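Local coordinates for uracil-dna glycosylase (Deinococcus radiodurans, PDB 4UQM), which belongs to the uracil-DNA glycosylase superfamily, DNA-binding alpha/beta proteins built round a central four-stranded parallel sheet, at residues L78-D83 / L139-V144; R109-E114 / Q213-T218; T116-G121 / R219-T224; G128-W133 / W238-T243. The protein carries 1 engineered substitution. All coordinates share one frame; numbering follows the deposited sequence.

The four contacts illustrate how an alpha/beta fold is tied together round its sheet. Contact 1, centred about 3 Å from the centre of the chain, joins core strands whose ends begin the GQDPYH motif of the family active site; its nearest atom is about 4 Å from the bound nucleic acid. Contacts 2 and 3 share helix 106-118; their centres are about 10 Å apart, and Glu114 bonds to Arg219. Contact 2 also reaches DNA through Tyr214, whereas contacts 3 and 4 stay about 12 and 13 Å from nucleic acid at their nearest atoms. Contact 4 brings in the C-terminal tail, packing Trp238 on Ile119 and Thr224 of contact 3 and Leu240 on Tyr112 of contact 2.

Contact 1 of 4, residues L78-D83 / L139-V144; sequences LILGQD and LLLNAV
Asn142 reaches across to the chain just where strand 77-81 leaves the sheet. With CG anti to its carbonyl carbon (chi1 -78°), the side chain starts with Asn142 CB 3.8 Å from Asp83 CA. The next atom, Asn142 CG, lies 3.6 Å from Asp83 C. There the amide forks: Asn142 ND2 stays beside the same carbonyl, 3.5 Å from Asp83 C, while Asn142 OD1 lies 3.2 Å from Gly81 CA, filling the place a CB on Gly81 would take. Asn142 OD1 also accepts from a water at 2.9 Å; that water takes the N-H of Gln82 and donates to Asp83 O, linking Asn142 to the turn of Gln82 and Asp83. This is the carboxyl end of two adjacent parallel strands in the 2-1-3-4 sheet of the fold, and Gly81, Gln82 and Asp83 open the GQDPYH motif that marks the active site in this family. Where the strands end the pairing persists: Ala143 N binds Gly81 O at 2.9 Å from above the carbonyl plane, and Val144 N binds Gln82 O at 3.1 Å. The Asp83 carboxylate leads away from segment 139-144: OD1 accepts from Gln82 NE2 and OD2 from the backbone N-H of Asn153. Leu78, Leu80, Leu139 and Leu141 share one face, where Leu80 CD1 rests 3.7 Å from Leu141 CB, while Ile79 and Leu140 lie side by side on the other face.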
# COMPACT_ATOMS: atom_id res chain seq x y z
N LEU A 78 4.88 3.32 -5.51
CA LEU A 78 4.03 2.28 -5.00
C LEU A 78 4.67 1.76 -3.72
O LEU A 78 5.73 1.23 -3.76
CB LEU A 78 3.85 1.15 -6.04
CG LEU A 78 2.81 0.07 -5.70
CD1 LEU A 78 2.39 -0.66 -6.95
CD2 LEU A 78 3.36 -0.92 -4.66
N ILE A 79 4.00 2.00 -2.60
CA ILE A 79 4.40 1.49 -1.29
C ILE A 79 3.67 0.18 -1.07
O ILE A 79 2.45 0.14 -1.18
CB ILE A 79 4.16 2.48 -0.13
CG1 ILE A 79 5.15 3.63 -0.28
CG2 ILE A 79 4.24 1.85 1.25
CD1 ILE A 79 4.98 4.74 0.71
N LEU A 80 4.39 -0.89 -0.74
CA LEU A 80 3.77 -2.18 -0.51
C LEU A 80 4.17 -2.73 0.85
O LEU A 80 5.34 -3.01 1.09
CB LEU A 80 4.18 -3.16 -1.61
CG LEU A 80 3.42 -4.49 -1.67
CD1 LEU A 80 1.96 -4.27 -1.95
CD2 LEU A 80 3.99 -5.48 -2.62
N GLY A 81 3.19 -2.76 1.75
CA GLY A 81 3.34 -3.45 3.04
C GLY A 81 2.85 -4.89 2.98
O GLY A 81 2.70 -5.49 1.90
N GLN A 82 2.71 -5.45 4.17
CA GLN A 82 2.34 -6.84 4.32
C GLN A 82 0.83 -7.10 4.22
O GLN A 82 0.36 -7.83 3.33
CB GLN A 82 2.94 -7.35 5.65
CG GLN A 82 2.56 -8.80 5.98
CD GLN A 82 3.11 -9.26 7.29
OE1 GLN A 82 4.30 -9.55 7.40
NE2 GLN A 82 2.24 -9.36 8.29
N ASP A 83 0.11 -6.54 5.18
CA ASP A 83 -1.33 -6.73 5.27
C ASP A 83 -1.86 -5.62 6.15
O ASP A 83 -1.09 -4.86 6.76
CB ASP A 83 -1.71 -8.17 5.76
CG ASP A 83 -1.39 -8.45 7.21
OD1 ASP A 83 -0.36 -8.03 7.76
OD2 ASP A 83 -2.24 -9.12 7.87
N LEU A 139 0.73 5.21 -4.21
CA LEU A 139 -0.22 4.15 -4.04
C LEU A 139 0.15 3.39 -2.77
O LEU A 139 1.21 2.80 -2.70
CB LEU A 139 -0.22 3.24 -5.27
CG LEU A 139 -1.21 2.08 -5.27
CD1 LEU A 139 -2.64 2.55 -5.37
CD2 LEU A 139 -0.95 1.21 -6.50
N LEU A 140 -0.75 3.42 -1.80
CA LEU A 140 -0.51 2.83 -0.49
C LEU A 140 -1.13 1.44 -0.39
O LEU A 140 -2.25 1.26 0.06
CB LEU A 140 -1.02 3.81 0.59
CG LEU A 140 -0.26 5.15 0.65
CD1 LEU A 140 -1.06 6.12 1.47
CD2 LEU A 140 1.06 4.90 1.29
N LEU A 141 -0.37 0.47 -0.83
CA LEU A 141 -0.84 -0.91 -1.03
C LEU A 141 -0.31 -1.82 0.08
O LEU A 141 0.69 -1.54 0.70
CB LEU A 141 -0.42 -1.43 -2.41
CG LEU A 141 -1.25 -2.51 -3.12
CD1 LEU A 141 -2.69 -2.04 -3.32
CD2 LEU A 141 -0.59 -2.93 -4.45
N ASN A 142 -0.99 -2.95 0.27
CA ASN A 142 -0.42 -4.10 1.00
C ASN A 142 -0.51 -5.33 0.12
O ASN A 142 -1.36 -5.39 -0.78
CB ASN A 142 -1.26 -4.35 2.27
CG ASN A 142 -0.95 -3.39 3.41
OD1 ASN A 142 0.19 -3.22 3.79
ND2 ASN A 142 -2.01 -2.82 4.03
N ALA A 143 0.38 -6.30 0.37
CA ALA A 143 0.36 -7.50 -0.40
C ALA A 143 -0.94 -8.29 -0.29
O ALA A 143 -1.35 -8.98 -1.26
CB ALA A 143 1.55 -8.38 -0.05
N VAL A 144 -1.52 -8.23 0.91
CA VAL A 144 -2.77 -8.88 1.25
C VAL A 144 -3.68 -7.77 1.73
O VAL A 144 -3.23 -6.89 2.49
CB VAL A 144 -2.52 -9.97 2.36
CG1 VAL A 144 -3.76 -10.38 3.13
CG2 VAL A 144 -1.77 -11.15 1.73
O HOH W 1 1.65 -3.74 6.26

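Contact 2 of 4, residues R109-E114 / Q213-T218; sequences RNIYKE and QYFFGT. With nucleotides of chain B.
Glu114 receives the N-H of Gly217 on its OE1, a short bond of 2.8 Å between Gly217 N and Glu114 OE1 that is almost straight at 172°. The donor comes from the syn side, somewhat out of the carboxylate plane. A bend at chi2 (68°) brings the carboxylate to Gly217 N; nearer the helix, Glu114 CB lies 3.5 Å from Phe215 CE2, oblique to the ring. Phe216 lies against the helix one turn back, its CZ 3.4 Å from Asn110 OD1, which sits at the ring edge, and the amide plane is turned 72° from the ring. Lys113 CB approaches the same ring obliquely, 4.1 Å from Phe216 CE1.

A second shell holds these groups. Lys113 NZ donates to Asn110 OD1 at 3.0 Å, while Asn110 ND2 is bonded to Pro207 O and Glu212 OE1, so the amide is fixed at both ends. On the loop, a type II turn from Phe215 to Thr218 presents the Gly217 N-H, and Phe215 O accepts from both the backbone N of Thr218 and its OG1, the latter at 2.6 Å. Trp183 makes an edge-to-face stack with Phe215. Segment 213-218 follows closely on the HPSPLS sequence, the leucine-intercalation loop motif of this family, and Tyr214 CE2 lies 3.6 Å from C4' of DT11 of chain B.

Glu114 OE2 accepts the backbone N-H of Arg219 as well. A buried carboxylate bound by backbone N-H groups is thus probably stabilised in its charged form, and it ties this DNA-facing loop to helix 106-118.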
# COMPACT_ATOMS: atom_id res chain seq x y z
N ARG A 109 4.53 5.32 13.52
CA ARG A 109 5.50 6.05 14.35
C ARG A 109 6.89 5.83 13.84
O ARG A 109 7.69 6.75 13.83
CB ARG A 109 5.44 5.61 15.79
CG ARG A 109 4.16 5.99 16.42
CD ARG A 109 4.18 5.86 17.90
NE ARG A 109 2.82 6.03 18.30
CZ ARG A 109 2.24 7.20 18.46
NH1 ARG A 109 2.92 8.37 18.32
NH2 ARG A 109 0.97 7.17 18.82
N ASN A 110 7.19 4.58 13.43
CA ASN A 110 8.52 4.29 12.92
C ASN A 110 8.75 4.91 11.54
O ASN A 110 9.84 5.41 11.28
CB ASN A 110 8.74 2.79 12.90
CG ASN A 110 9.02 2.23 14.27
OD1 ASN A 110 9.32 2.97 15.21
ND2 ASN A 110 8.99 0.92 14.40
N ILE A 111 7.76 4.88 10.66
CA ILE A 111 7.82 5.60 9.42
C ILE A 111 8.17 7.08 9.68
O ILE A 111 9.02 7.68 8.98
CB ILE A 111 6.52 5.43 8.60
CG1 ILE A 111 6.46 4.03 7.96
CG2 ILE A 111 6.38 6.49 7.50
CD1 ILE A 111 5.06 3.66 7.56
N TYR A 112 7.45 7.69 10.61
CA TYR A 112 7.71 9.11 10.98
C TYR A 112 9.14 9.31 11.51
O TYR A 112 9.79 10.32 11.18
CB TYR A 112 6.70 9.61 12.00
CG TYR A 112 5.28 9.88 11.50
CD1 TYR A 112 4.94 9.81 10.13
CD2 TYR A 112 4.26 10.16 12.40
CE1 TYR A 112 3.68 10.07 9.71
CE2 TYR A 112 2.96 10.43 11.97
CZ TYR A 112 2.66 10.38 10.62
OH TYR A 112 1.39 10.63 10.21
N LYS A 113 9.66 8.36 12.29
CA LYS A 113 11.04 8.46 12.82
C LYS A 113 12.03 8.45 11.68
O LYS A 113 12.98 9.26 11.64
CB LYS A 113 11.38 7.32 13.82
CG LYS A 113 10.73 7.44 15.18
CD LYS A 113 11.02 6.24 16.09
CE LYS A 113 9.79 5.73 16.79
NZ LYS A 113 10.04 4.54 17.65
N GLU A 114 11.83 7.55 10.72
CA GLU A 114 12.72 7.44 9.60
C GLU A 114 12.64 8.70 8.69
O GLU A 114 13.67 9.23 8.24
CB GLU A 114 12.44 6.15 8.83
CG GLU A 114 13.34 5.95 7.63
CD GLU A 114 14.79 5.68 7.96
OE1 GLU A 114 15.09 5.31 9.11
OE2 GLU A 114 15.63 5.80 7.02
N GLN A 213 14.66 -3.03 13.21
CA GLN A 213 16.10 -3.07 12.92
C GLN A 213 16.41 -3.24 11.42
O GLN A 213 17.50 -2.87 10.97
CB GLN A 213 16.79 -4.18 13.71
CG GLN A 213 16.40 -5.62 13.32
CD GLN A 213 17.10 -6.68 14.13
OE1 GLN A 213 16.50 -7.67 14.52
NE2 GLN A 213 18.37 -6.48 14.39
N TYR A 214 15.46 -3.83 10.68
CA TYR A 214 15.60 -4.05 9.23
C TYR A 214 15.05 -2.91 8.37
O TYR A 214 15.09 -2.98 7.15
CB TYR A 214 14.96 -5.36 8.86
CG TYR A 214 15.50 -6.57 9.56
CD1 TYR A 214 16.74 -7.10 9.21
CD2 TYR A 214 14.76 -7.23 10.54
CE1 TYR A 214 17.25 -8.23 9.86
CE2 TYR A 214 15.26 -8.34 11.19
CZ TYR A 214 16.48 -8.86 10.85
OH TYR A 214 16.97 -10.01 11.48
N PHE A 215 14.49 -1.90 9.03
CA PHE A 215 13.86 -0.73 8.38
C PHE A 215 14.62 0.58 8.63
O PHE A 215 14.88 1.34 7.69
CB PHE A 215 12.42 -0.60 8.89
CG PHE A 215 11.74 0.67 8.45
CD1 PHE A 215 11.29 0.81 7.15
CD2 PHE A 215 11.54 1.74 9.33
CE1 PHE A 215 10.65 1.98 6.73
CE2 PHE A 215 10.94 2.94 8.92
CZ PHE A 215 10.50 3.03 7.62
N PHE A 216 14.97 0.84 9.89
CA PHE A 216 15.66 2.09 10.20
C PHE A 216 16.96 2.23 9.44
O PHE A 216 17.71 1.28 9.30
CB PHE A 216 15.93 2.20 11.68
CG PHE A 216 14.72 2.42 12.52
CD1 PHE A 216 13.65 3.24 12.11
CD2 PHE A 216 14.69 1.86 13.79
CE1 PHE A 216 12.56 3.45 12.95
CE2 PHE A 216 13.61 2.11 14.64
CZ PHE A 216 12.54 2.88 14.20
N GLY A 217 17.20 3.44 8.94
CA GLY A 217 18.47 3.75 8.23
C GLY A 217 18.47 3.41 6.75
O GLY A 217 19.47 3.68 6.03
N THR A 218 17.35 2.90 6.23
CA THR A 218 17.31 2.51 4.84
C THR A 218 16.97 3.68 3.89
O THR A 218 17.10 3.55 2.67
CB THR A 218 16.33 1.35 4.61
OG1 THR A 218 15.02 1.72 5.09
CG2 THR A 218 16.85 0.10 5.36
P DT B 11 9.66 -8.48 7.80
OP1 DT B 11 10.38 -7.35 7.20
OP2 DT B 11 8.76 -9.31 6.93
O5' DT B 11 10.76 -9.49 8.39
C5' DT B 11 12.02 -8.94 8.84
C4' DT B 11 12.92 -10.12 9.15
O4' DT B 11 12.45 -10.79 10.35
C3' DT B 11 12.94 -11.17 8.04
O3' DT B 11 14.21 -11.81 8.12
C2' DT B 11 12.04 -12.27 8.59
C1' DT B 11 12.37 -12.15 10.08
N1 DT B 11 11.43 -12.79 11.02
C2 DT B 11 11.97 -13.41 12.12
O2 DT B 11 13.16 -13.36 12.40
N3 DT B 11 11.06 -14.05 12.92
C4 DT B 11 9.69 -14.13 12.72
O4 DT B 11 8.98 -14.71 13.53
C5 DT B 11 9.19 -13.47 11.54
C7 DT B 11 7.72 -13.50 11.25
C6 DT B 11 10.07 -12.83 10.76
P DC B 12 15.14 -11.96 6.90
OP1 DC B 12 15.62 -10.69 6.58
OP2 DC B 12 14.54 -12.85 5.97
O5' DC B 12 16.38 -12.73 7.52
C5' DC B 12 17.05 -12.19 8.62
C4' DC B 12 17.33 -13.32 9.59
O4' DC B 12 16.10 -13.63 10.26
C3' DC B 12 17.75 -14.62 8.92
O3' DC B 12 19.14 -14.89 8.98
C2' DC B 12 17.04 -15.69 9.71
C1' DC B 12 16.17 -14.96 10.70
N1 DC B 12 14.82 -15.50 10.73
C2 DC B 12 14.44 -16.31 11.79
O2 DC B 12 15.26 -16.56 12.68
N3 DC B 12 13.18 -16.77 11.85
C4 DC B 12 12.32 -16.47 10.88
N4 DC B 12 11.08 -16.95 10.97
C5 DC B 12 12.69 -15.67 9.76
C6 DC B 12 13.94 -15.21 9.73

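Contact 3 of 4, residues T116-G121 / R219-T224; sequences TEDIPG and RPFSKT
Asp118 meets the start of helix 220-230 with both carboxylate oxygens, and the bonding is dense. Its OD1 accepts from Ser222 OG at 2.6 Å, on the syn side, and forms a salt bridge with Arg219 NE, also 2.6 Å from Asp118 OD1 and lying nearly on the line of that C-O bond. OD2 takes the backbone N-H of Ser222 at 2.8 Å (Ser222 N to Asp118 OD2), coming from above the carboxylate plane, with a weak further bond from Phe221 N. The carboxylate therefore sits against the first turn of the helix, where the N-H groups and the positive end of the helix dipole would probably favour its negative charge.

Arg219, at the N-cap position, bends at chi3 (74°) so that its guanidinium turns back over the end of helix 106-118. It grips side-on: NE holds OD1, while Arg219 NH2 reaches the backbone O of Asp118 at 2.9 Å, on a lone pair in the carbonyl plane. Guanidinium and carboxylate planes stand 83° apart.

The contact thins at Ile119, just past the helix, whose CG1 is 3.9 Å from Phe221 CB and whose CD1 is 3.7 Å from Ser222 N, while the Arg219 side of the knot is exposed to solvent. Ile119 also leans on Trp238, which stacks edge-to-face with Phe221. Inward, Phe221 packs on Ile111, Glu114 and Leu115 of helix 106-118, whereas Pro220 and Thr224 lie on Ile202 of strand 200-204, so the start of helix 220-230 packs on both.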
# COMPACT_ATOMS: atom_id res chain seq x y z
N THR A 116 11.84 11.71 9.68
CA THR A 116 12.46 12.79 10.44
C THR A 116 13.97 12.78 10.21
O THR A 116 14.55 13.85 10.04
CB THR A 116 12.11 12.66 11.93
OG1 THR A 116 10.70 12.85 12.08
CG2 THR A 116 12.85 13.70 12.81
N GLU A 117 14.59 11.61 10.09
CA GLU A 117 16.01 11.55 9.84
C GLU A 117 16.37 11.66 8.36
O GLU A 117 17.42 12.18 8.04
CB GLU A 117 16.59 10.26 10.40
CG GLU A 117 16.44 10.10 11.90
CD GLU A 117 16.92 11.30 12.72
OE1 GLU A 117 18.08 11.72 12.59
OE2 GLU A 117 16.10 11.86 13.51
N ASP A 118 15.49 11.18 7.48
CA ASP A 118 15.82 11.00 6.10
C ASP A 118 15.59 12.28 5.25
O ASP A 118 16.29 12.51 4.27
CB ASP A 118 14.95 9.85 5.54
CG ASP A 118 15.32 9.43 4.15
OD1 ASP A 118 16.51 9.62 3.75
OD2 ASP A 118 14.42 8.89 3.43
N ILE A 119 14.52 13.00 5.57
CA ILE A 119 14.09 14.18 4.82
C ILE A 119 14.23 15.39 5.75
O ILE A 119 13.38 15.65 6.59
CB ILE A 119 12.59 14.02 4.37
CG1 ILE A 119 12.37 12.79 3.47
CG2 ILE A 119 12.05 15.30 3.71
CD1 ILE A 119 13.01 12.87 2.12
N PRO A 120 15.25 16.22 5.51
CA PRO A 120 15.47 17.41 6.30
C PRO A 120 14.25 18.28 6.35
O PRO A 120 13.59 18.47 5.32
CB PRO A 120 16.61 18.12 5.54
CG PRO A 120 17.33 17.01 4.86
CD PRO A 120 16.29 16.01 4.52
N GLY A 121 13.86 18.67 7.55
CA GLY A 121 12.67 19.51 7.73
C GLY A 121 11.36 18.80 7.98
O GLY A 121 10.36 19.43 8.34
N ARG A 219 16.57 4.82 4.46
CA ARG A 219 16.38 6.07 3.66
C ARG A 219 15.54 5.93 2.41
O ARG A 219 15.92 6.40 1.37
CB ARG A 219 17.76 6.63 3.31
CG ARG A 219 18.56 6.99 4.55
CD ARG A 219 19.68 7.99 4.25
NE ARG A 219 19.08 9.32 4.02
CZ ARG A 219 19.67 10.43 3.63
NH1 ARG A 219 20.98 10.51 3.44
NH2 ARG A 219 18.92 11.51 3.45
N PRO A 220 14.36 5.33 2.52
CA PRO A 220 13.61 5.05 1.31
C PRO A 220 13.01 6.35 0.69
O PRO A 220 12.74 6.41 -0.49
CB PRO A 220 12.53 4.10 1.80
CG PRO A 220 12.31 4.49 3.23
CD PRO A 220 13.68 4.82 3.73
N PHE A 221 12.76 7.34 1.53
CA PHE A 221 12.00 8.55 1.14
C PHE A 221 12.89 9.47 0.28
O PHE A 221 12.49 9.93 -0.82
CB PHE A 221 11.40 9.23 2.37
CG PHE A 221 10.63 8.28 3.25
CD1 PHE A 221 9.38 7.76 2.84
CD2 PHE A 221 11.18 7.83 4.43
CE1 PHE A 221 8.69 6.84 3.61
CE2 PHE A 221 10.46 6.89 5.22
CZ PHE A 221 9.24 6.40 4.78
N SER A 222 14.13 9.64 0.72
CA SER A 222 15.08 10.39 -0.07
C SER A 222 15.51 9.64 -1.32
O SER A 222 15.66 10.24 -2.38
CB SER A 222 16.30 10.79 0.76
OG SER A 222 16.97 9.66 1.23
N LYS A 223 15.74 8.33 -1.20
CA LYS A 223 16.07 7.53 -2.38
C LYS A 223 14.96 7.63 -3.42
O LYS A 223 15.22 7.81 -4.60
CB LYS A 223 16.33 6.08 -2.00
CG LYS A 223 17.63 5.89 -1.27
CD LYS A 223 17.76 4.49 -0.74
CE LYS A 223 19.07 4.27 -0.01
NZ LYS A 223 18.99 3.05 0.82
N THR A 224 13.69 7.60 -2.95
CA THR A 224 12.56 7.72 -3.89
C THR A 224 12.61 9.06 -4.63
O THR A 224 12.44 9.12 -5.85
CB THR A 224 11.24 7.55 -3.11
OG1 THR A 224 11.15 6.21 -2.65
CG2 THR A 224 10.03 7.89 -3.98

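Contact 4 of 4, residues G128-W133 / W238-T243; sequences GYLRSW and WQLPAT
Trp133 NE1 donates to the carbonyl of Trp238, with 2.9 Å between Trp133 NE1 and Trp238 O. The oxygen lies in the plane of the indole, as a ring N-H requires, but the donor stands above the carbonyl plane and not on a lone pair. That bond sets the backbone of Trp238 at the edge of the ring, while its side chain folds back over one face: Trp238 CE3 comes 3.7 Å from Trp133 CE2. The two six-membered rings, their planes 88° apart, form a T-shaped stack with the edge of Trp238 directed at Trp133.

Leu240 covers the opposite face, its CG turned anti to the carbonyl carbon (chi1 -65°), which brings both methyls to segment 128-133. Its CD2 makes a CH-pi contact, 3.8 Å from the centroid of the five-membered ring of Trp133 and 28° off the normal, and Leu240 CD2 is also 3.4 Å from Ser132 OG. The other branch, Leu240 CD1, meets Leu130 CD2 at 3.8 Å. At the Ser132 side a water joins the segments: it binds Ser132 OG at 2.8 Å and donates to Gln239 O. Pro241 CD lies beside Ser132 OG as well, and Pro241 O is bonded to His127.

Outside the two segments, Leu115 touches both tryptophans and Tyr112 touches Leu240, so helix 106-118 packs on the tryptophan pair and on Leu240. What results is an indole sandwiched between an aromatic edge and an aliphatic methyl, by which the C-terminal tail is fastened to the short helix 131-134.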
# COMPACT_ATOMS: atom_id res chain seq x y z
N GLY A 128 -2.28 10.37 11.93
CA GLY A 128 -1.71 9.37 11.04
C GLY A 128 -2.38 9.22 9.68
O GLY A 128 -2.31 8.16 9.07
N TYR A 129 -3.02 10.29 9.20
CA TYR A 129 -3.84 10.26 7.97
C TYR A 129 -3.00 10.60 6.76
O TYR A 129 -2.47 11.72 6.67
CB TYR A 129 -4.97 11.23 8.15
CG TYR A 129 -6.02 11.21 7.10
CD1 TYR A 129 -6.71 10.07 6.78
CD2 TYR A 129 -6.38 12.39 6.46
CE1 TYR A 129 -7.74 10.08 5.82
CE2 TYR A 129 -7.41 12.43 5.56
CZ TYR A 129 -8.06 11.28 5.21
OH TYR A 129 -9.14 11.29 4.29
N LEU A 130 -2.89 9.64 5.84
CA LEU A 130 -1.92 9.74 4.74
C LEU A 130 -2.56 10.03 3.39
O LEU A 130 -1.91 9.90 2.35
CB LEU A 130 -1.09 8.46 4.69
CG LEU A 130 -0.43 8.03 5.99
CD1 LEU A 130 0.31 6.71 5.74
CD2 LEU A 130 0.51 9.08 6.53
N ARG A 131 -3.80 10.52 3.40
CA ARG A 131 -4.51 10.80 2.15
C ARG A 131 -3.72 11.76 1.26
O ARG A 131 -3.74 11.64 0.01
CB ARG A 131 -5.90 11.37 2.42
CG ARG A 131 -6.69 11.73 1.17
CD ARG A 131 -8.01 12.38 1.48
NE ARG A 131 -7.97 13.71 2.17
CZ ARG A 131 -8.98 14.32 2.82
NH1 ARG A 131 -10.17 13.75 2.93
NH2 ARG A 131 -8.79 15.52 3.39
N SER A 132 -3.02 12.71 1.88
CA SER A 132 -2.28 13.72 1.09
C SER A 132 -1.09 13.11 0.35
O SER A 132 -0.62 13.72 -0.63
CB SER A 132 -1.86 14.93 1.92
OG SER A 132 -0.93 14.54 2.89
N TRP A 133 -0.63 11.95 0.74
CA TRP A 133 0.37 11.22 -0.04
C TRP A 133 -0.30 10.52 -1.24
O TRP A 133 0.18 10.57 -2.37
CB TRP A 133 1.09 10.14 0.78
CG TRP A 133 2.04 10.64 1.83
CD1 TRP A 133 2.45 11.92 2.05
CD2 TRP A 133 2.71 9.84 2.81
NE1 TRP A 133 3.31 11.96 3.12
CE2 TRP A 133 3.52 10.69 3.57
CE3 TRP A 133 2.76 8.47 3.06
CZ2 TRP A 133 4.28 10.23 4.64
CZ3 TRP A 133 3.57 8.01 4.09
CH2 TRP A 133 4.31 8.88 4.86
N TRP A 238 6.74 14.72 1.20
CA TRP A 238 6.47 13.81 2.28
C TRP A 238 5.85 14.49 3.51
O TRP A 238 5.16 13.85 4.30
CB TRP A 238 7.74 13.02 2.68
CG TRP A 238 8.27 12.12 1.59
CD1 TRP A 238 9.41 12.30 0.84
CD2 TRP A 238 7.69 10.88 1.14
NE1 TRP A 238 9.55 11.26 -0.04
CE2 TRP A 238 8.53 10.37 0.13
CE3 TRP A 238 6.57 10.15 1.54
CZ2 TRP A 238 8.23 9.17 -0.55
CZ3 TRP A 238 6.30 8.96 0.87
CH2 TRP A 238 7.12 8.49 -0.16
N GLN A 239 6.09 15.79 3.70
CA GLN A 239 5.45 16.49 4.82
C GLN A 239 3.95 16.39 4.75
O GLN A 239 3.38 16.58 3.70
CB GLN A 239 5.85 17.97 4.82
CG GLN A 239 5.32 18.74 6.03
CD GLN A 239 5.86 18.15 7.33
OE1 GLN A 239 7.08 18.16 7.57
NE2 GLN A 239 4.98 17.62 8.16
N LEU A 240 3.34 16.02 5.89
CA LEU A 240 1.91 15.94 6.08
C LEU A 240 1.40 17.20 6.72
O LEU A 240 2.17 17.88 7.42
CB LEU A 240 1.61 14.75 6.96
CG LEU A 240 1.96 13.42 6.33
CD1 LEU A 240 2.14 12.39 7.43
CD2 LEU A 240 0.94 12.95 5.29
N PRO A 241 0.11 17.54 6.52
CA PRO A 241 -0.45 18.68 7.24
C PRO A 241 -0.39 18.53 8.74
O PRO A 241 -0.53 17.41 9.24
CB PRO A 241 -1.89 18.76 6.74
CG PRO A 241 -2.11 17.64 5.87
CD PRO A 241 -0.88 16.82 5.73
N ALA A 242 -0.22 19.63 9.48
CA ALA A 242 -0.24 19.52 10.92
C ALA A 242 -1.57 19.03 11.49
O ALA A 242 -1.60 18.28 12.45
CB ALA A 242 0.14 20.85 11.57
N THR A 243 -2.66 19.44 10.87
CA THR A 243 -3.99 19.00 11.25
C THR A 243 -4.78 18.62 10.00
O THR A 243 -4.54 19.12 8.88
CB THR A 243 -4.77 20.11 12.02
OG1 THR A 243 -5.05 21.19 11.14
CG2 THR A 243 -3.98 20.67 13.20
O HOH W 2 1.52 15.34 1.86